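Local structure of switch-activating protein 1 (Schizosaccharomyces pombe, 5JDK) at residues D53-T56 and S57-Y60; N83-I86 and S87-V91. The protein binds specific double-stranded DNA sequences required for mating-type switching, and blocks replication forks by binding a barrier site near the end of the rRNA coding region. All coordinates share one frame; numbering follows the deposited sequence.

Both contacts belong to the all-helical DNA-binding domain of the protein and follow one another along the chain. Contact 1 spans the end of a loop and the first turn of helix 56-71, contact 2 the middle of the next helix, 78-98. Their centres lie 16 Å apart, yet they touch directly: Tyr60 CD1 of contact 1 packs on Ile85 CD1 of contact 2 at 3.8 Å. Trp119 of helix 107-131 meets Phe59, Tyr60 and Ile85, so aromatic and aliphatic groups of both contacts join on the same long helix. A glycerol, probably from the crystallisation liquor, is hydrogen-bonded to Tyr60 OH, and glycerol is also found about 3 Å from the side chain of Ile86.

Contact 1. Residues D53-T56 and S57-Y60; sequences DRKT and SEFY
Thr56 meets the phenol ring of Tyr60 at its edge: CB lies in the ring plane, 3.8 Å from CE2. With CG of Tyr60 anti to its own carbonyl carbon (chi1 -63°), the ring swings back toward the start of the helix and lies beside the threonine. The carbonyl of Thr56 approaches the same ring obliquely, its O 3.2 Å from CD2, and accepts an almost straight hydrogen bond from Tyr60 N (2.9 Å, 173° at the hydrogen). The next ring takes a different course. Phe59 CD2 stands 3.7 Å above the plane of the Tyr60 ring, over the centre of one face, while Tyr60 CE1 lies in plane at the edge of the Phe59 ring; the two ring planes are almost perpendicular. This is the first turn of helix 56-71, with Lys55 at the N-cap position. On its outer side Lys55 and Glu58 run alongside each other in the same direction, Lys55 CD 3.9 Å from Glu58 OE1. Their charged atoms stay 4.6 Å apart, NZ to OE1, and a water joins them, accepting from Lys55 NZ and donating to Glu58 OE1 at 3.1 Å each. The opposite charges probably still attract across this exposed surface. Were Tyr60 replaced by an alanine, the edge of Phe59 would probably lose the ring face it meets and a gap would open beside Thr56 CB. The hydroxyl of Ser57 is hydrogen-bonded to Glu78 at the start of helix 78-98, whereas Phe59 turns to the interior, its ring nearly parallel to that of Trp119 and its side chain against His47 and Leu51.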
ATOM      1  N   ASP A  53      -6.105 -12.614   5.843  1.00  9.32           N
ATOM      2  CA  ASP A  53      -6.850 -12.967   4.641  1.00  8.53           C
ATOM      3  C   ASP A  53      -8.340 -13.052   4.953  1.00  8.76           C
ATOM      4  O   ASP A  53      -8.746 -13.634   5.962  1.00  9.24           O
ATOM      5  CB  ASP A  53      -6.331 -14.296   4.092  1.00 10.28           C
ATOM      6  CG  ASP A  53      -6.768 -14.557   2.647  1.00  9.68           C
ATOM      7  OD1 ASP A  53      -6.884 -13.609   1.844  1.00 10.56           O
ATOM      8  OD2 ASP A  53      -6.973 -15.741   2.321  1.00 13.30           O
ATOM      9  N   ARG A  54      -9.173 -12.456   4.109  1.00  8.29           N
ATOM     10  CA  ARG A  54     -10.611 -12.435   4.209  1.00 10.13           C
ATOM     11  C   ARG A  54     -11.122 -11.538   5.340  1.00 10.16           C
ATOM     12  O   ARG A  54     -12.287 -11.618   5.676  1.00 13.04           O
ATOM     13  CB  ARG A  54     -11.236 -13.818   4.259  1.00 11.39           C
ATOM     14  CG  ARG A  54     -10.939 -14.691   3.068  1.00 13.21           C
ATOM     15  CD  ARG A  54     -11.522 -14.166   1.748  1.00 16.53           C
ATOM     16  NE  ARG A  54     -12.979 -14.009   1.718  1.00 16.82           N
ATOM     17  CZ  ARG A  54     -13.827 -14.963   1.386  1.00 21.88           C
ATOM     18  NH1 ARG A  54     -13.396 -16.142   0.967  1.00 24.72           N
ATOM     19  NH2 ARG A  54     -15.082 -14.712   1.358  1.00 24.04           N
ATOM     20  N   LYS A  55     -10.228 -10.712   5.890  1.00  9.52           N
ATOM     21  CA  LYS A  55     -10.571  -9.719   6.932  1.00  9.17           C
ATOM     22  C   LYS A  55     -10.044  -8.327   6.517  1.00  8.61           C
ATOM     23  O   LYS A  55      -9.473  -7.552   7.315  1.00  9.89           O
ATOM     24  CB  LYS A  55     -10.100 -10.101   8.316  1.00 11.31           C
ATOM     25  CG  LYS A  55     -10.680 -11.395   8.781  1.00 17.15           C
ATOM     26  CD  LYS A  55     -10.420 -11.736  10.204  1.00 31.25           C
ATOM     27  CE  LYS A  55     -11.021 -13.107  10.504  1.00 39.69           C
ATOM     28  NZ  LYS A  55     -12.468 -13.062  10.387  1.00 42.83           N
ATOM     29  N   THR A  56     -10.225  -8.002   5.255  1.00  7.80           N
ATOM     30  CA  THR A  56      -9.746  -6.760   4.743  1.00  6.73           C
ATOM     31  C   THR A  56     -10.427  -5.541   5.353  1.00  7.10           C
ATOM     32  O   THR A  56      -9.776  -4.507   5.539  1.00  7.32           O
ATOM     33  CB  THR A  56      -9.832  -6.669   3.224  1.00  7.53           C
ATOM     34  OG1 THR A  56     -11.205  -6.706   2.878  1.00  8.82           O
ATOM     35  CG2 THR A  56      -9.074  -7.766   2.582  1.00  7.67           C
ATOM     36  N   SER A  57     -11.724  -5.648   5.651  1.00  6.98           N
ATOM     37  CA  SER A  57     -12.465  -4.484   6.131  1.00  7.15           C
ATOM     38  C   SER A  57     -11.829  -3.909   7.389  1.00  6.81           C
ATOM     39  O   SER A  57     -11.602  -2.691   7.486  1.00  7.88           O
ATOM     40  CB  SER A  57     -13.921  -4.877   6.385  1.00  7.84           C
ATOM     41  OG  SER A  57     -14.679  -3.811   6.919  1.00  9.71           O
ATOM     42  N   GLU A  58     -11.523  -4.768   8.361  1.00  7.32           N
ATOM     43  CA  GLU A  58     -10.948  -4.278   9.611  1.00  7.81           C
ATOM     44  C   GLU A  58      -9.624  -3.568   9.359  1.00  6.18           C
ATOM     45  O   GLU A  58      -9.298  -2.566  10.019  1.00  7.25           O
ATOM     46  CB  GLU A  58     -10.697  -5.450  10.567  1.00 12.78           C
ATOM     47  CG  GLU A  58     -11.908  -6.173  11.100  1.00 33.06           C
ATOM     48  CD  GLU A  58     -11.554  -7.550  11.632  1.00 44.15           C
ATOM     49  OE1 GLU A  58     -12.268  -8.525  11.306  1.00 46.35           O
ATOM     50  OE2 GLU A  58     -10.548  -7.652  12.372  1.00 37.53           O
ATOM     51  N   PHE A  59      -8.835  -4.093   8.421  1.00  6.58           N
ATOM     52  CA  PHE A  59      -7.514  -3.547   8.147  1.00  6.40           C
ATOM     53  C   PHE A  59      -7.612  -2.177   7.490  1.00  5.52           C
ATOM     54  O   PHE A  59      -7.015  -1.204   7.973  1.00  6.01           O
ATOM     55  CB  PHE A  59      -6.708  -4.512   7.275  1.00  6.60           C
ATOM     56  CG  PHE A  59      -5.333  -4.009   6.954  1.00  6.71           C
ATOM     57  CD1 PHE A  59      -4.316  -4.064   7.892  1.00  7.56           C
ATOM     58  CD2 PHE A  59      -5.060  -3.443   5.727  1.00  7.51           C
ATOM     59  CE1 PHE A  59      -3.067  -3.575   7.602  1.00  8.40           C
ATOM     60  CE2 PHE A  59      -3.812  -2.963   5.429  1.00  8.40           C
ATOM     61  CZ  PHE A  59      -2.808  -3.029   6.372  1.00  9.06           C
ATOM     62  N   TYR A  60      -8.349  -2.075   6.376  1.00  5.90           N
ATOM     63  CA  TYR A  60      -8.415  -0.785   5.695  1.00  6.04           C
ATOM     64  C   TYR A  60      -9.140   0.255   6.535  1.00  5.73           C
ATOM     65  O   TYR A  60      -8.828   1.453   6.437  1.00  5.91           O
ATOM     66  CB  TYR A  60      -8.976  -0.917   4.260  1.00  6.44           C
ATOM     67  CG  TYR A  60      -8.034  -1.771   3.421  1.00  6.73           C
ATOM     68  CD1 TYR A  60      -6.786  -1.292   3.044  1.00  6.63           C
ATOM     69  CD2 TYR A  60      -8.349  -3.080   3.097  1.00  6.59           C
ATOM     70  CE1 TYR A  60      -5.888  -2.085   2.356  1.00  7.54           C
ATOM     71  CE2 TYR A  60      -7.462  -3.882   2.396  1.00  6.75           C
ATOM     72  CZ  TYR A  60      -6.225  -3.383   2.043  1.00  6.43           C
ATOM     73  OH  TYR A  60      -5.301  -4.163   1.394  1.00  8.16           O
TER
HETATM   74  O   HOH W   1     -14.111 -10.912  11.910  1.00 37.81           O

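Contact 2. Residues N83-I86 and S87-V91; sequences NQII and SIMRV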
ATOM      1  N   ASN A  83      -9.184   2.364  -2.023  1.00  6.90           N
ATOM      2  CA  ASN A  83      -9.022   2.770  -3.418  1.00  7.28           C
ATOM      3  C   ASN A  83      -7.753   3.589  -3.612  1.00  6.79           C
ATOM      4  O   ASN A  83      -7.098   3.485  -4.661  1.00  7.11           O
ATOM      5  CB  ASN A  83     -10.245   3.551  -3.890  1.00  7.75           C
ATOM      6  CG  ASN A  83     -10.137   3.966  -5.338  1.00 31.06           C
ATOM      7  OD1 ASN A  83     -10.183   5.151  -5.670  1.00 38.50           O
ATOM      8  ND2 ASN A  83      -9.959   2.986  -6.211  1.00 36.45           N
ATOM      9  N   GLN A  84      -7.393   4.432  -2.633  1.00  6.92           N
ATOM     10  CA  GLN A  84      -6.127   5.160  -2.735  1.00  6.83           C
ATOM     11  C   GLN A  84      -4.952   4.196  -2.801  1.00  6.20           C
ATOM     12  O   GLN A  84      -4.009   4.398  -3.577  1.00  7.18           O
ATOM     13  CB  GLN A  84      -5.921   6.081  -1.531  1.00  8.79           C
ATOM     14  CG  GLN A  84      -6.970   7.139  -1.299  1.00 11.60           C
ATOM     15  CD  GLN A  84      -6.885   8.279  -2.277  1.00 13.87           C
ATOM     16  OE1 GLN A  84      -6.339   8.134  -3.367  1.00 14.51           O
ATOM     17  NE2 GLN A  84      -7.421   9.437  -1.893  1.00 15.10           N
ATOM     18  N   ILE A  85      -4.986   3.146  -1.975  1.00  6.23           N
ATOM     19  CA  ILE A  85      -3.899   2.168  -1.977  1.00  5.95           C
ATOM     20  C   ILE A  85      -3.892   1.376  -3.285  1.00  5.75           C
ATOM     21  O   ILE A  85      -2.834   1.122  -3.872  1.00  6.35           O
ATOM     22  CB  ILE A  85      -3.997   1.260  -0.735  1.00  6.05           C
ATOM     23  CG1 ILE A  85      -3.905   2.101   0.540  1.00  6.45           C
ATOM     24  CG2 ILE A  85      -2.903   0.192  -0.754  1.00  6.22           C
ATOM     25  CD1 ILE A  85      -4.383   1.390   1.768  1.00  7.64           C
ATOM     26  N   ILE A  86      -5.074   0.970  -3.761  1.00  5.82           N
ATOM     27  CA  ILE A  86      -5.183   0.289  -5.050  1.00  5.93           C
ATOM     28  C   ILE A  86      -4.539   1.118  -6.144  1.00  6.35           C
ATOM     29  O   ILE A  86      -3.779   0.601  -6.976  1.00  6.80           O
ATOM     30  CB  ILE A  86      -6.651  -0.034  -5.371  1.00  7.19           C
ATOM     31  CG1 ILE A  86      -7.111  -1.172  -4.459  1.00  7.04           C
ATOM     32  CG2 ILE A  86      -6.838  -0.406  -6.836  1.00  8.84           C
ATOM     33  CD1 ILE A  86      -8.606  -1.444  -4.496  1.00  8.87           C
ATOM     34  N   SER A  87      -4.849   2.412  -6.170  1.00  6.77           N
ATOM     35  CA  SER A  87      -4.293   3.288  -7.193  1.00  7.28           C
ATOM     36  C   SER A  87      -2.782   3.437  -7.055  1.00  6.13           C
ATOM     37  O   SER A  87      -2.059   3.392  -8.058  1.00  7.07           O
ATOM     38  CB  SER A  87      -4.972   4.651  -7.139  1.00  8.94           C
ATOM     39  OG  SER A  87      -4.462   5.473  -8.171  1.00 11.96           O
ATOM     40  N   ILE A  88      -2.285   3.621  -5.828  1.00  6.03           N
ATOM     41  CA  ILE A  88      -0.843   3.686  -5.617  1.00  6.43           C
ATOM     42  C   ILE A  88      -0.169   2.436  -6.177  1.00  5.60           C
ATOM     43  O   ILE A  88       0.889   2.512  -6.820  1.00  6.15           O
ATOM     44  CB  ILE A  88      -0.541   3.893  -4.119  1.00  6.15           C
ATOM     45  CG1 ILE A  88      -0.895   5.325  -3.697  1.00  7.23           C
ATOM     46  CG2 ILE A  88       0.922   3.567  -3.786  1.00  8.41           C
ATOM     47  CD1 ILE A  88      -1.006   5.516  -2.212  1.00  7.74           C
ATOM     48  N   MET A  89      -0.737   1.266  -5.895  1.00  5.67           N
ATOM     49  CA  MET A  89      -0.123   0.025  -6.356  1.00  6.23           C
ATOM     50  C   MET A  89      -0.229  -0.155  -7.868  1.00  6.12           C
ATOM     51  O   MET A  89       0.685  -0.719  -8.487  1.00  7.44           O
ATOM     52  CB  MET A  89      -0.726  -1.160  -5.607  1.00  7.01           C
ATOM     53  CG  MET A  89      -0.449  -1.146  -4.107  1.00  6.77           C
ATOM     54  SD  MET A  89       1.304  -1.112  -3.656  1.00  6.99           S
ATOM     55  CE  MET A  89       1.815  -2.753  -4.165  1.00  8.74           C
ATOM     56  N   ARG A  90      -1.319   0.306  -8.479  1.00  6.44           N
ATOM     57  CA  ARG A  90      -1.427   0.246  -9.928  1.00  7.39           C
ATOM     58  C   ARG A  90      -0.383   1.141 -10.578  1.00  6.50           C
ATOM     59  O   ARG A  90       0.296   0.736 -11.538  1.00  7.57           O
ATOM     60  CB  ARG A  90      -2.831   0.651 -10.363  1.00  7.94           C
ATOM     61  CG  ARG A  90      -3.011   0.501 -11.849  1.00 11.59           C
ATOM     62  CD  ARG A  90      -4.451   0.644 -12.261  1.00 13.86           C
ATOM     63  NE  ARG A  90      -4.591   0.617 -13.716  1.00 17.44           N
ATOM     64  CZ  ARG A  90      -4.750  -0.486 -14.444  1.00 16.33           C
ATOM     65  NH1 ARG A  90      -4.776  -1.677 -13.862  1.00 15.99           N
ATOM     66  NH2 ARG A  90      -4.864  -0.394 -15.761  1.00 16.45           N
ATOM     67  N   VAL A  91      -0.222   2.356 -10.048  1.00  6.56           N
ATOM     68  CA  VAL A  91       0.812   3.247 -10.554  1.00  6.47           C
ATOM     69  C   VAL A  91       2.186   2.635 -10.335  1.00  7.00           C
ATOM     70  O   VAL A  91       3.055   2.726 -11.206  1.00  6.79           O
ATOM     71  CB  VAL A  91       0.673   4.646  -9.929  1.00  7.49           C
ATOM     72  CG1 VAL A  91       1.890   5.502 -10.246  1.00  8.91           C
ATOM     73  CG2 VAL A  91      -0.605   5.301 -10.437  1.00  9.67           C
TER
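Met89 has CG anti to its carbonyl carbon (chi1 -64°), which turns the start of the side chain back along the helix to Ile85. CG thereby comes within 3.3 Å of Ile85 O and 4.4 Å of Ile85 CG2, a loose apolar contact one turn apart. Further bends at chi2 and chi3 carry the sulfur and CE away from Ile85, and the side chain reaches Cys116 and Lys120 of helix 107-131. Ile88 is placed in a similar way: its CG1 branch, also anti to the carbonyl carbon (chi1 -72°), folds back over the preceding turn, where CG1 lies 3.3 Å from Gln84 O and CD1 3.5 Å from the same oxygen. The backbone bonds of the same turns follow in regular succession. Ile88 N donates to Gln84 O and Met89 N to Ile85 O, both at 2.9 Å; Ser87 N to Asn83 O and Arg90 N to Ile86 O repeat the pattern. Thus Gln84 O and Ile85 O each accept a backbone N-H while the aliphatic chain of that same donor residue lies against them. The side-chain amide of Gln84 is engaged outside the two segments, its NE2 hydrogen-bonded to His76. Ile85 and Ile88 are buried: Ile85 packs on Leu40, Val44 and Trp119, Ile88 on Lys37 and Cys116. Asn83, Ile86, Ser87 and Arg90 are exposed. The i to i+4 bonding is that of a regular alpha-helix, here helix 78-98, which packs through Ile85 and Ile88 against helices 34-46 and 107-131 in a domain of the helix-turn-helix clan.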